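Local structure of PCF11 protein (Saccharomyces cerevisiae, 1SZ9) at residues H3-E6 with V7-D11; Y43-D46 with A47-R51. The protein probably binds the carboxy-terminal domain of RNA polymerase II through its CTD-interacting domain during processing of mRNA 3' ends. One frame throughout, in Å; residues are numbered along the deposited sequence.

Contact 1. Residues H3-E6 with V7-D11; sequences HDTE and VIVKD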
loop_
_atom_site.group_PDB
_atom_site.type_symbol
_atom_site.label_atom_id
_atom_site.label_comp_id
_atom_site.label_asym_id
_atom_site.label_seq_id
_atom_site.Cartn_x
_atom_site.Cartn_y
_atom_site.Cartn_z
ATOM N N HIS A 3 -21.657 -6.107 -15.196
ATOM C CA HIS A 3 -20.793 -7.101 -15.824
ATOM C C HIS A 3 -19.355 -6.642 -16.034
ATOM O O HIS A 3 -18.422 -7.337 -15.638
ATOM C CB HIS A 3 -21.359 -7.558 -17.169
ATOM C CG HIS A 3 -20.661 -8.758 -17.728
ATOM N ND1 HIS A 3 -20.784 -10.015 -17.174
ATOM C CD2 HIS A 3 -19.788 -8.885 -18.757
ATOM C CE1 HIS A 3 -20.020 -10.864 -17.837
ATOM N NE2 HIS A 3 -19.404 -10.204 -18.802
ATOM N N ASP A 4 -19.173 -5.489 -16.673
ATOM C CA ASP A 4 -17.837 -4.972 -16.919
ATOM C C ASP A 4 -17.072 -4.822 -15.601
ATOM O O ASP A 4 -15.904 -5.178 -15.507
ATOM C CB ASP A 4 -17.917 -3.620 -17.631
ATOM C CG ASP A 4 -18.410 -3.738 -19.069
ATOM O OD1 ASP A 4 -17.773 -4.457 -19.870
ATOM O OD2 ASP A 4 -19.436 -3.103 -19.400
ATOM N N THR A 5 -17.749 -4.294 -14.588
ATOM C CA THR A 5 -17.158 -4.088 -13.270
ATOM C C THR A 5 -16.632 -5.396 -12.699
ATOM O O THR A 5 -15.502 -5.469 -12.216
ATOM C CB THR A 5 -18.199 -3.494 -12.301
ATOM O OG1 THR A 5 -18.530 -2.171 -12.734
ATOM C CG2 THR A 5 -17.661 -3.446 -10.871
ATOM N N GLU A 6 -17.477 -6.418 -12.760
ATOM C CA GLU A 6 -17.157 -7.753 -12.280
ATOM C C GLU A 6 -15.893 -8.295 -12.956
ATOM O O GLU A 6 -14.985 -8.780 -12.300
ATOM C CB GLU A 6 -18.339 -8.689 -12.563
ATOM C CG GLU A 6 -18.092 -10.142 -12.218
ATOM C CD GLU A 6 -19.070 -10.661 -11.182
ATOM O OE1 GLU A 6 -20.293 -10.461 -11.367
ATOM O OE2 GLU A 6 -18.617 -11.271 -10.188
ATOM N N VAL A 7 -15.854 -8.207 -14.278
ATOM C CA VAL A 7 -14.723 -8.678 -15.047
ATOM C C VAL A 7 -13.435 -7.931 -14.676
ATOM O O VAL A 7 -12.388 -8.549 -14.458
ATOM C CB VAL A 7 -14.987 -8.514 -16.562
ATOM C CG1 VAL A 7 -13.719 -8.799 -17.353
ATOM C CG2 VAL A 7 -16.094 -9.466 -16.996
ATOM N N ILE A 8 -13.509 -6.605 -14.619
ATOM C CA ILE A 8 -12.337 -5.814 -14.272
ATOM C C ILE A 8 -11.837 -6.130 -12.855
ATOM O O ILE A 8 -10.641 -6.291 -12.634
ATOM C CB ILE A 8 -12.634 -4.304 -14.395
ATOM C CG1 ILE A 8 -13.083 -3.996 -15.829
ATOM C CG2 ILE A 8 -11.367 -3.485 -14.055
ATOM C CD1 ILE A 8 -13.646 -2.595 -16.023
ATOM N N VAL A 9 -12.754 -6.228 -11.904
ATOM C CA VAL A 9 -12.369 -6.519 -10.532
ATOM C C VAL A 9 -11.754 -7.913 -10.406
ATOM O O VAL A 9 -10.747 -8.085 -9.716
ATOM C CB VAL A 9 -13.576 -6.369 -9.565
ATOM C CG1 VAL A 9 -13.231 -6.915 -8.179
ATOM C CG2 VAL A 9 -13.959 -4.894 -9.445
ATOM N N LYS A 10 -12.340 -8.905 -11.080
ATOM C CA LYS A 10 -11.805 -10.266 -11.011
ATOM C C LYS A 10 -10.423 -10.319 -11.643
ATOM O O LYS A 10 -9.543 -11.041 -11.191
ATOM C CB LYS A 10 -12.730 -11.257 -11.719
ATOM C CG LYS A 10 -13.937 -11.648 -10.898
ATOM C CD LYS A 10 -14.804 -12.659 -11.630
ATOM C CE LYS A 10 -15.955 -13.127 -10.755
ATOM N NZ LYS A 10 -16.819 -14.097 -11.493
ATOM N N ASP A 11 -10.247 -9.542 -12.698
ATOM C CA ASP A 11 -8.979 -9.482 -13.397
ATOM C C ASP A 11 -7.938 -8.846 -12.462
ATOM O O ASP A 11 -6.784 -9.292 -12.418
ATOM C CB ASP A 11 -9.169 -8.664 -14.685
ATOM C CG ASP A 11 -7.889 -8.499 -15.490
ATOM O OD1 ASP A 11 -7.194 -9.502 -15.773
ATOM O OD2 ASP A 11 -7.584 -7.346 -15.866
#

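Contact 2. Residues Y43-D46 with A47-R51; sequences YFVD and AIESR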
loop_
_atom_site.group_PDB
_atom_site.type_symbol
_atom_site.label_atom_id
_atom_site.label_comp_id
_atom_site.label_asym_id
_atom_site.label_seq_id
_atom_site.Cartn_x
_atom_site.Cartn_y
_atom_site.Cartn_z
ATOM N N TYR A 43 -13.075 -1.172 -4.947
ATOM C CA TYR A 43 -12.878 -2.610 -5.106
ATOM C C TYR A 43 -11.398 -2.925 -5.096
ATOM O O TYR A 43 -10.976 -3.890 -4.474
ATOM C CB TYR A 43 -13.504 -3.112 -6.407
ATOM C CG TYR A 43 -15.008 -3.047 -6.372
ATOM C CD1 TYR A 43 -15.725 -3.738 -5.396
ATOM C CD2 TYR A 43 -15.715 -2.254 -7.273
ATOM C CE1 TYR A 43 -17.098 -3.637 -5.310
ATOM C CE2 TYR A 43 -17.102 -2.146 -7.196
ATOM C CZ TYR A 43 -17.781 -2.838 -6.211
ATOM O OH TYR A 43 -19.143 -2.723 -6.109
ATOM N N PHE A 44 -10.616 -2.101 -5.785
ATOM C CA PHE A 44 -9.168 -2.296 -5.831
ATOM C C PHE A 44 -8.567 -2.070 -4.436
ATOM O O PHE A 44 -7.683 -2.801 -4.009
ATOM C CB PHE A 44 -8.533 -1.345 -6.851
ATOM C CG PHE A 44 -9.031 -1.544 -8.259
ATOM C CD1 PHE A 44 -9.606 -2.749 -8.648
ATOM C CD2 PHE A 44 -8.889 -0.536 -9.211
ATOM C CE1 PHE A 44 -10.033 -2.955 -9.970
ATOM C CE2 PHE A 44 -9.310 -0.730 -10.534
ATOM C CZ PHE A 44 -9.885 -1.948 -10.910
ATOM N N VAL A 45 -9.055 -1.065 -3.716
ATOM C CA VAL A 45 -8.535 -0.825 -2.371
ATOM C C VAL A 45 -8.789 -2.027 -1.460
ATOM O O VAL A 45 -7.886 -2.497 -0.762
ATOM C CB VAL A 45 -9.160 0.443 -1.752
ATOM C CG1 VAL A 45 -8.802 0.544 -0.262
ATOM C CG2 VAL A 45 -8.630 1.669 -2.486
ATOM N N ASP A 46 -10.011 -2.551 -1.475
ATOM C CA ASP A 46 -10.318 -3.689 -0.615
ATOM C C ASP A 46 -9.540 -4.928 -1.001
ATOM O O ASP A 46 -9.125 -5.693 -0.145
ATOM C CB ASP A 46 -11.812 -3.985 -0.617
ATOM C CG ASP A 46 -12.604 -2.935 0.142
ATOM O OD1 ASP A 46 -12.024 -2.269 1.041
ATOM O OD2 ASP A 46 -13.805 -2.790 -0.152
ATOM N N ALA A 47 -9.328 -5.118 -2.294
ATOM C CA ALA A 47 -8.563 -6.262 -2.768
ATOM C C ALA A 47 -7.115 -6.173 -2.236
ATOM O O ALA A 47 -6.561 -7.157 -1.752
ATOM C CB ALA A 47 -8.562 -6.281 -4.286
ATOM N N ILE A 48 -6.508 -4.990 -2.319
ATOM C CA ILE A 48 -5.143 -4.829 -1.842
ATOM C C ILE A 48 -5.044 -4.946 -0.320
ATOM O O ILE A 48 -4.147 -5.609 0.177
ATOM C CB ILE A 48 -4.545 -3.487 -2.336
ATOM C CG1 ILE A 48 -4.288 -3.586 -3.839
ATOM C CG2 ILE A 48 -3.202 -3.188 -1.645
ATOM C CD1 ILE A 48 -3.819 -2.313 -4.452
ATOM N N GLU A 49 -5.957 -4.314 0.414
ATOM C CA GLU A 49 -5.920 -4.393 1.879
ATOM C C GLU A 49 -6.163 -5.829 2.327
ATOM O O GLU A 49 -5.533 -6.305 3.276
ATOM C CB GLU A 49 -6.957 -3.461 2.525
ATOM C CG GLU A 49 -6.757 -1.984 2.165
ATOM C CD GLU A 49 -7.456 -1.021 3.118
ATOM O OE1 GLU A 49 -8.432 -1.426 3.776
ATOM O OE2 GLU A 49 -7.033 0.156 3.207
ATOM N N SER A 50 -7.068 -6.513 1.629
ATOM C CA SER A 50 -7.370 -7.906 1.940
ATOM C C SER A 50 -6.112 -8.751 1.734
ATOM O O SER A 50 -5.754 -9.556 2.601
ATOM C CB SER A 50 -8.523 -8.414 1.050
ATOM O OG SER A 50 -8.739 -9.795 1.256
ATOM N N ARG A 51 -5.434 -8.570 0.595
ATOM C CA ARG A 51 -4.198 -9.321 0.339
ATOM C C ARG A 51 -3.145 -9.043 1.423
ATOM O O ARG A 51 -2.528 -9.967 1.953
ATOM C CB ARG A 51 -3.609 -9.005 -1.057
ATOM C CG ARG A 51 -2.116 -9.352 -1.148
ATOM C CD ARG A 51 -1.630 -10.122 -2.384
ATOM N NE ARG A 51 -2.103 -11.495 -2.420
ATOM C CZ ARG A 51 -1.356 -12.569 -2.682
ATOM N NH1 ARG A 51 -0.051 -12.475 -2.943
ATOM N NH2 ARG A 51 -1.936 -13.761 -2.688
HETATM O O HOH W 1 -10.660 -2.927 3.471
#

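Contact 1. Residues H3-E6 with V7-D11
Glu6 and Lys10 run side by side from neighbouring turns of the alpha-helix 3-16, the first helix of the fold, and their charged ends meet as an i to i+4 salt bridge. The bridge is a loose one, with Glu6 OE2 3.6 Å from Lys10 NZ, and the same oxygen comes closer, 3.3 Å, to Lys10 CE. Glu6 sets out with CG opposite its backbone N (chi1 175°) and then bends at chi2, which brings the carboxylate alongside the extended lysine chain. Beneath the charges, Lys10 N donates to Glu6 O, so backbone and side chains join the same two residues.

Val7 packs against the preceding turn through a ring. Its CG2 methyl sits over one face of the His3 imidazole, shifted toward the rim at NE2, in a CH-pi contact of 4.2 Å to the ring centroid. The backbone bond from Val7 N to His3 O, nearly straight at 168°, ties the backbones of the same two residues, one turn apart.

On the side of the helix facing helix 41-54, Ile8 folds CG1 back over Asp4 O at 3.1 Å, while its side chain also packs on Phe44 and Asn37. With alanine here the methylene and both methyls would be gone, which would probably open a gap against Phe44 and leave Asp4 O less covered. Thr5 lies on this side too, its hydroxyl OG1 hydrogen-bonded to Asp2 OD2 and its carbonyl accepting from Val9 N, with Val9 CG2 resting 3.2 Å from Thr5 O.

Contact 2. Residues Y43-D46 with A47-R51
From Tyr43 to Ser50 the backbone is regular alpha-helix, its i to i+4 bonds running from the amides of Ala47, Ile48, Glu49 and Ser50 to the carbonyls of Tyr43, Phe44, Val45 and Asp46. The straightest joins Glu49 N to Val45 O, 2.9 Å long with an angle of 170° at the hydrogen.

The side chains of these two residues follow the same direction, one next to the other. Glu49 places CG opposite its own carbonyl carbon (chi1 -60°), which turns the chain back over the preceding turn: CG lies 3.2 Å from Val45 O, and OE2 reaches 3.9 Å from Val45 CG1. An aliphatic branch thus flanks the carboxylate, and Phe82 of helix 78-83 touches both side chains. Ile48, buried like Val45, lays CG1 3.5 Å from Phe44 O and packs on Leu67 and Ile70 of helix 57-73, while the Phe44 ring stacks with Phe12. Ala47, whose CB is 3.4 Å from Tyr43 O, touches Asn13 of helix 3-16.

At the more polar side, Asp46 OD1 and Glu49 OE1 stand 4.6 Å apart, two like charges one turn from each other. A single water lies between them and donates to both, at 2.9 Å to Asp46 OD1 and 2.7 Å to Glu49 OE1. Asn85 ND2 is hydrogen-bonded to that same glutamate oxygen. Two neutral partners thus grip OE1, and the bridging water's hydrogens probably soften a carboxylate repulsion that would otherwise tend to raise the pKa of one or both acids.

Contact 1 closes before contact 2 opens along the chain, and each is a local i to i+4 pattern on its own helix, 3-16 and 41-54. Their centres are about 14 Å apart, on the same side of the chain's centre, yet the two helices touch directly: Val9 CG2 rests 3.6 Å from Tyr43 CB, and Thr5 CG2 lies 3.9 Å from Tyr43 CE2. Contact 1 occupies the outer end of this all-helical CTD-interacting domain, whereas contact 2 lies deeper and reaches helices 57-73 and 78-83. Such packing is consistent with an arm-repeat-like stack, one helix joined to the next through side chains such as these.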